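Local coordinates for Bm4233, isoform b (Brugia malayi, PDB 6ANY), which probably binds and transports sterols as a secreted venom allergen-like protein of the CAP family and is a vaccine candidate for lymphatic filariasis, at residues G78-S89 against R158-A169. Sequence-based numbering, arbitrary orientation.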
ATOM      1  N   GLY A  78      11.789   9.793   4.368  1.00 29.92           N
ATOM      2  CA  GLY A  78      10.940  10.125   3.214  1.00 28.52           C
ATOM      3  C   GLY A  78      10.148   8.954   2.662  1.00 26.67           C
ATOM      4  O   GLY A  78       9.585   9.054   1.591  1.00 25.96           O
ATOM      5  N   ILE A  79      10.103   7.836   3.379  1.00 25.86           N
ATOM      6  CA  ILE A  79       9.592   6.581   2.847  1.00 24.30           C
ATOM      7  C   ILE A  79       8.683   5.922   3.861  1.00 20.79           C
ATOM      8  O   ILE A  79       9.085   5.714   4.995  1.00 20.71           O
ATOM      9  CB  ILE A  79      10.772   5.653   2.401  1.00 27.90           C
ATOM     10  CG1 ILE A  79      11.374   6.163   1.080  1.00 28.47           C
ATOM     11  CG2 ILE A  79      10.373   4.203   2.234  1.00 30.37           C
ATOM     12  CD1 ILE A  79      12.896   6.280   1.130  1.00 30.07           C
ATOM     13  N   GLY A  80       7.481   5.508   3.408  1.00 18.03           N
ATOM     14  CA  GLY A  80       6.583   4.708   4.220  1.00 15.27           C
ATOM     15  C   GLY A  80       6.964   3.244   4.233  1.00 14.87           C
ATOM     16  O   GLY A  80       7.562   2.774   3.274  1.00 14.16           O
ATOM     17  N   GLU A  81       6.573   2.504   5.288  1.00 14.11           N
ATOM     18  CA  GLU A  81       6.879   1.061   5.333  1.00 13.84           C
ATOM     19  C   GLU A  81       5.779   0.240   5.934  1.00 13.33           C
ATOM     20  O   GLU A  81       5.296   0.580   6.958  1.00 15.19           O
ATOM     21  CB  GLU A  81       8.203   0.809   6.081  1.00 14.33           C
ATOM     22  CG  GLU A  81       8.605  -0.675   6.203  1.00 13.53           C
ATOM     23  CD  GLU A  81       9.905  -0.821   6.937  1.00 13.34           C
ATOM     24  OE1 GLU A  81       9.875  -0.783   8.197  1.00 12.98           O
ATOM     25  OE2 GLU A  81      10.969  -0.902   6.283  1.00 13.26           O
ATOM     26  N   ASN A  82       5.372  -0.857   5.272  1.00 12.63           N
ATOM     27  CA  ASN A  82       4.379  -1.798   5.756  1.00 11.87           C
ATOM     28  C   ASN A  82       5.079  -3.176   5.808  1.00 12.65           C
ATOM     29  O   ASN A  82       5.854  -3.517   4.921  1.00 12.97           O
ATOM     30  CB  ASN A  82       3.182  -1.850   4.829  1.00 13.12           C
ATOM     31  CG  ASN A  82       2.121  -0.740   5.091  1.00 14.10           C
ATOM     32  OD1 ASN A  82       2.105  -0.136   6.167  1.00 14.74           O
ATOM     33  ND2 ASN A  82       1.129  -0.620   4.173  1.00 12.94           N
ATOM     34  N   VAL A  83       4.792  -3.952   6.856  1.00 12.32           N
ATOM     35  CA  VAL A  83       5.427  -5.226   7.168  1.00 11.87           C
ATOM     36  C   VAL A  83       4.371  -6.285   7.351  1.00 12.03           C
ATOM     37  O   VAL A  83       3.399  -6.076   8.024  1.00 11.76           O
ATOM     38  CB  VAL A  83       6.223  -5.139   8.495  1.00 12.00           C
ATOM     39  CG1 VAL A  83       6.848  -6.455   8.779  1.00 11.89           C
ATOM     40  CG2 VAL A  83       7.286  -3.994   8.449  1.00 11.74           C
ATOM     41  N   TYR A  84       4.549  -7.422   6.680  1.00 12.94           N
ATOM     42  CA  TYR A  84       3.620  -8.551   6.770  1.00 13.13           C
ATOM     43  C   TYR A  84       4.406  -9.848   6.932  1.00 12.94           C
ATOM     44  O   TYR A  84       5.444 -10.010   6.346  1.00 13.49           O
ATOM     45  CB  TYR A  84       2.727  -8.621   5.525  1.00 14.40           C
ATOM     46  CG  TYR A  84       2.006  -9.950   5.290  1.00 14.98           C
ATOM     47  CD1 TYR A  84       0.770 -10.181   5.804  1.00 15.23           C
ATOM     48  CD2 TYR A  84       2.593 -10.964   4.531  1.00 16.58           C
ATOM     49  CE1 TYR A  84       0.098 -11.400   5.607  1.00 15.94           C
ATOM     50  CE2 TYR A  84       1.957 -12.187   4.326  1.00 15.48           C
ATOM     51  CZ  TYR A  84       0.710 -12.393   4.811  1.00 16.74           C
ATOM     52  OH  TYR A  84       0.092 -13.622   4.614  1.00 19.08           O
ATOM     53  N   ALA A  85       3.897 -10.765   7.746  1.00 13.37           N
ATOM     54  CA  ALA A  85       4.464 -12.112   7.886  1.00 14.17           C
ATOM     55  C   ALA A  85       3.395 -13.208   7.946  1.00 14.88           C
ATOM     56  O   ALA A  85       2.249 -12.985   8.332  1.00 15.66           O
ATOM     57  CB  ALA A  85       5.350 -12.234   9.092  1.00 13.57           C
ATOM     58  N   TYR A  86       3.792 -14.370   7.497  1.00 14.21           N
ATOM     59  CA  TYR A  86       3.003 -15.537   7.639  1.00 15.35           C
ATOM     60  C   TYR A  86       3.877 -16.602   8.187  1.00 15.06           C
ATOM     61  O   TYR A  86       4.930 -16.888   7.602  1.00 14.36           O
ATOM     62  CB  TYR A  86       2.486 -16.036   6.280  1.00 15.99           C
ATOM     63  CG  TYR A  86       1.440 -17.074   6.415  1.00 16.00           C
ATOM     64  CD1 TYR A  86       0.092 -16.723   6.617  1.00 18.01           C
ATOM     65  CD2 TYR A  86       1.768 -18.406   6.373  1.00 17.36           C
ATOM     66  CE1 TYR A  86      -0.897 -17.691   6.723  1.00 18.84           C
ATOM     67  CE2 TYR A  86       0.779 -19.408   6.496  1.00 18.60           C
ATOM     68  CZ  TYR A  86      -0.546 -19.039   6.681  1.00 18.89           C
ATOM     69  OH  TYR A  86      -1.532 -20.004   6.773  1.00 21.00           O
ATOM     70  N   TRP A  87       3.424 -17.221   9.278  1.00 15.42           N
ATOM     71  CA  TRP A  87       4.202 -18.211   9.981  1.00 16.51           C
ATOM     72  C   TRP A  87       3.583 -19.554   9.839  1.00 18.22           C
ATOM     73  O   TRP A  87       2.462 -19.747  10.285  1.00 19.65           O
ATOM     74  CB  TRP A  87       4.326 -17.876  11.466  1.00 16.05           C
ATOM     75  CG  TRP A  87       5.047 -16.681  11.755  1.00 16.01           C
ATOM     76  CD1 TRP A  87       6.373 -16.571  11.987  1.00 16.91           C
ATOM     77  CD2 TRP A  87       4.491 -15.390  11.972  1.00 16.43           C
ATOM     78  NE1 TRP A  87       6.711 -15.252  12.292  1.00 16.34           N
ATOM     79  CE2 TRP A  87       5.554 -14.519  12.295  1.00 16.59           C
ATOM     80  CE3 TRP A  87       3.203 -14.867  11.886  1.00 16.81           C
ATOM     81  CZ2 TRP A  87       5.358 -13.187  12.550  1.00 15.53           C
ATOM     82  CZ3 TRP A  87       3.026 -13.515  12.136  1.00 16.10           C
ATOM     83  CH2 TRP A  87       4.106 -12.707  12.453  1.00 15.36           C
ATOM     84  N   SER A  88       4.307 -20.480   9.199  1.00 20.87           N
ATOM     85  CA  SER A  88       3.808 -21.832   8.981  1.00 21.78           C
ATOM     86  C   SER A  88       4.648 -22.879   9.758  1.00 26.17           C
ATOM     87  O   SER A  88       5.709 -22.563  10.300  1.00 27.50           O
ATOM     88  CB  SER A  88       3.776 -22.101   7.479  1.00 24.32           C
ATOM     89  OG  SER A  88       3.274 -23.401   7.162  1.00 25.34           O
ATOM     90  N   SER A  89       4.107 -24.090   9.880  1.00 27.83           N
ATOM     91  CA  SER A  89       4.839 -25.274  10.363  1.00 28.34           C
ATOM     92  C   SER A  89       5.366 -26.139   9.201  1.00 27.90           C
ATOM     93  O   SER A  89       6.052 -27.087   9.437  1.00 36.28           O
ATOM     94  CB  SER A  89       3.920 -26.124  11.296  1.00 30.10           C
ATOM     95  OG  SER A  89       2.764 -26.568  10.592  1.00 30.13           O
ATOM     96  N   ARG A 158      10.071 -21.664   6.666  1.00 16.71           N
ATOM     97  CA  ARG A 158       8.738 -21.878   7.233  1.00 17.74           C
ATOM     98  C   ARG A 158       8.029 -20.580   7.565  1.00 16.59           C
ATOM     99  O   ARG A 158       6.876 -20.605   8.013  1.00 15.51           O
ATOM    100  CB  ARG A 158       8.807 -22.785   8.466  1.00 21.25           C
ATOM    101  CG  ARG A 158       9.045 -24.230   8.109  1.00 25.03           C
ATOM    102  CD  ARG A 158       9.453 -25.017   9.341  1.00 32.24           C
ATOM    103  NE  ARG A 158       9.363 -26.478   9.113  1.00 36.71           N
ATOM    104  CZ  ARG A 158      10.372 -27.297   8.769  1.00 42.33           C
ATOM    105  NH1 ARG A 158      11.633 -26.877   8.560  1.00 41.43           N
ATOM    106  NH2 ARG A 158      10.113 -28.593   8.644  1.00 47.58           N
ATOM    107  N   THR A 159       8.708 -19.476   7.330  1.00 15.47           N
ATOM    108  CA  THR A 159       8.185 -18.166   7.552  1.00 17.74           C
ATOM    109  C   THR A 159       8.358 -17.270   6.324  1.00 16.01           C
ATOM    110  O   THR A 159       9.415 -17.213   5.717  1.00 14.45           O
ATOM    111  CB  THR A 159       8.836 -17.554   8.816  1.00 20.58           C
ATOM    112  OG1 THR A 159       8.360 -18.300   9.940  1.00 22.49           O
ATOM    113  CG2 THR A 159       8.459 -16.094   9.008  1.00 20.90           C
ATOM    114  N   LEU A 160       7.277 -16.596   5.963  1.00 16.10           N
ATOM    115  CA  LEU A 160       7.253 -15.692   4.853  1.00 15.83           C
ATOM    116  C   LEU A 160       7.178 -14.317   5.389  1.00 15.04           C
ATOM    117  O   LEU A 160       6.352 -14.062   6.257  1.00 12.46           O
ATOM    118  CB  LEU A 160       6.069 -15.953   3.968  1.00 18.32           C
ATOM    119  CG  LEU A 160       5.368 -14.828   3.203  1.00 21.41           C
ATOM    120  CD1 LEU A 160       6.297 -14.248   2.144  1.00 24.56           C
ATOM    121  CD2 LEU A 160       4.145 -15.401   2.487  1.00 23.97           C
ATOM    122  N   ILE A 161       8.018 -13.425   4.835  1.00 13.67           N
ATOM    123  CA  ILE A 161       7.998 -12.009   5.202  1.00 14.24           C
ATOM    124  C   ILE A 161       7.839 -11.173   3.951  1.00 13.38           C
ATOM    125  O   ILE A 161       8.596 -11.311   3.017  1.00 13.99           O
ATOM    126  CB  ILE A 161       9.340 -11.583   5.921  1.00 14.71           C
ATOM    127  CG1 ILE A 161       9.593 -12.363   7.229  1.00 14.57           C
ATOM    128  CG2 ILE A 161       9.438 -10.078   6.138  1.00 14.19           C
ATOM    129  CD1 ILE A 161       9.158 -11.685   8.487  1.00 15.09           C
ATOM    130  N   ALA A 162       6.931 -10.229   3.974  1.00 12.76           N
ATOM    131  CA  ALA A 162       6.809  -9.308   2.872  1.00 12.89           C
ATOM    132  C   ALA A 162       6.944  -7.862   3.387  1.00 13.28           C
ATOM    133  O   ALA A 162       6.305  -7.485   4.343  1.00 13.91           O
ATOM    134  CB  ALA A 162       5.488  -9.505   2.185  1.00 13.25           C
ATOM    135  N   ILE A 163       7.764  -7.073   2.727  1.00 12.69           N
ATOM    136  CA  ILE A 163       8.003  -5.687   3.107  1.00 13.13           C
ATOM    137  C   ILE A 163       7.690  -4.781   1.905  1.00 12.33           C
ATOM    138  O   ILE A 163       8.159  -4.997   0.820  1.00 13.07           O
ATOM    139  CB  ILE A 163       9.480  -5.443   3.515  1.00 12.15           C
ATOM    140  CG1 ILE A 163       9.978  -6.501   4.539  1.00 12.13           C
ATOM    141  CG2 ILE A 163       9.655  -4.018   3.989  1.00 12.77           C
ATOM    142  CD1 ILE A 163       9.342  -6.492   5.875  1.00 12.32           C
ATOM    143  N   CYS A 164       6.870  -3.774   2.123  1.00 12.97           N
ATOM    144  CA  CYS A 164       6.561  -2.802   1.076  1.00 13.47           C
ATOM    145  C   CYS A 164       6.968  -1.432   1.566  1.00 13.45           C
ATOM    146  O   CYS A 164       6.675  -1.071   2.728  1.00 13.47           O
ATOM    147  CB  CYS A 164       5.100  -2.865   0.659  1.00 14.02           C
ATOM    148  SG  CYS A 164       4.597  -4.237  -0.381  1.00 16.24           S
ATOM    149  N   HIS A 165       7.642  -0.702   0.683  1.00 13.69           N
ATOM    150  CA  HIS A 165       8.013   0.714   0.841  1.00 14.04           C
ATOM    151  C   HIS A 165       7.243   1.642  -0.085  1.00 13.73           C
ATOM    152  O   HIS A 165       7.004   1.331  -1.253  1.00 12.45           O
ATOM    153  CB  HIS A 165       9.495   0.899   0.595  1.00 13.95           C
ATOM    154  CG  HIS A 165      10.341   0.405   1.723  1.00 14.61           C
ATOM    155  ND1 HIS A 165      11.714   0.387   1.674  1.00 14.21           N
ATOM    156  CD2 HIS A 165      10.003  -0.055   2.946  1.00 13.62           C
ATOM    157  CE1 HIS A 165      12.189  -0.047   2.820  1.00 12.92           C
ATOM    158  NE2 HIS A 165      11.170  -0.301   3.618  1.00 13.39           N
ATOM    159  N   TYR A 166       6.869   2.798   0.449  1.00 14.55           N
ATOM    160  CA  TYR A 166       5.979   3.741  -0.258  1.00 14.32           C
ATOM    161  C   TYR A 166       6.579   5.106  -0.268  1.00 16.21           C
ATOM    162  O   TYR A 166       7.140   5.536   0.734  1.00 17.77           O
ATOM    163  CB  TYR A 166       4.621   3.826   0.427  1.00 14.69           C
ATOM    164  CG  TYR A 166       3.956   2.471   0.709  1.00 14.78           C
ATOM    165  CD1 TYR A 166       4.406   1.653   1.718  1.00 13.84           C
ATOM    166  CD2 TYR A 166       2.885   2.034  -0.055  1.00 14.20           C
ATOM    167  CE1 TYR A 166       3.802   0.426   1.966  1.00 13.31           C
ATOM    168  CE2 TYR A 166       2.307   0.837   0.160  1.00 13.60           C
ATOM    169  CZ  TYR A 166       2.750   0.028   1.173  1.00 13.43           C
ATOM    170  OH  TYR A 166       2.061  -1.152   1.323  1.00 11.41           O
ATOM    171  N   SER A 167       6.451   5.814  -1.385  1.00 17.68           N
ATOM    172  CA  SER A 167       6.969   7.176  -1.488  1.00 18.03           C
ATOM    173  C   SER A 167       6.087   8.039  -2.384  1.00 17.06           C
ATOM    174  O   SER A 167       5.688   7.614  -3.468  1.00 13.78           O
ATOM    175  CB  SER A 167       8.405   7.163  -2.018  1.00 20.27           C
ATOM    176  OG  SER A 167       8.891   8.481  -2.202  1.00 23.37           O
ATOM    177  N   PRO A 168       5.781   9.252  -1.930  1.00 18.96           N
ATOM    178  CA  PRO A 168       6.259   9.747  -0.640  1.00 17.92           C
ATOM    179  C   PRO A 168       5.522   9.064   0.500  1.00 17.37           C
ATOM    180  O   PRO A 168       4.448   8.496   0.306  1.00 18.68           O
ATOM    181  CB  PRO A 168       5.898  11.233  -0.685  1.00 20.00           C
ATOM    182  CG  PRO A 168       4.713  11.298  -1.583  1.00 20.00           C
ATOM    183  CD  PRO A 168       4.931  10.235  -2.623  1.00 20.00           C
ATOM    184  N   ALA A 169       6.114   9.128   1.683  1.00 16.82           N
ATOM    185  CA  ALA A 169       5.561   8.513   2.854  1.00 17.89           C
ATOM    186  C   ALA A 169       4.246   9.120   3.221  1.00 18.91           C
ATOM    187  O   ALA A 169       4.073  10.267   3.113  1.00 18.16           O
ATOM    188  CB  ALA A 169       6.522   8.548   4.006  1.00 18.00           C
TER
HETATM  189  O   HOH W   1       7.323 -20.344  11.026  1.00 22.73           O
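In the central sheet of the CAP domain, an alpha-beta-alpha sandwich, edge strand 80-87 pairs antiparallel with strand 159-167, from G80 opposite Y166 to W87 opposite T159. G80-Y84 (GENVY) matches a family signature and C164-A169 (CHYSPA) probably lies within the CAP2 motif; H70, E81 and H134 appear to correspond to cavity residues of relatives. G80 N donates to Y166 O at 2.7 Å and Y166 N returns a bond to G80 O; the same exchange recurs at N82-C164, Y84-A162 and Y86-L160. Lacking a side chain, G80 leaves room on that face for the CB of Y166 and for A169. On the face carrying E81 and H165, the two side chains run alongside each other. H165 NE2 donates a nearly straight bond to the anti lone pair of E81 OE2 (2.7 Å), with carboxylate and imidazole only 21° from coplanar. Holding CG anti to the backbone N (chi1 179°) and extending beyond it, E81 brings its CG to the ring edge, while I79 CG2 sits over a face. H70 and S71 also bond the carboxylate. Farther along, V83 CG1 meets I163 CD1 at 3.8 Å, a beta-branched pair suited to strands. The other face looks toward helices 99-108 and 133-138. There the N82 and Y166 side chains cross at about a right angle, and N82 ND2 donates to Y166 OH at 3.0 Å, the oxygen lying out of the amide plane; H134 O accepts from the same nitrogen. Two acceptors thus fix the amide's rotation, and H165, bonded through its two nitrogens to E81 and S58, has its ring orientation set.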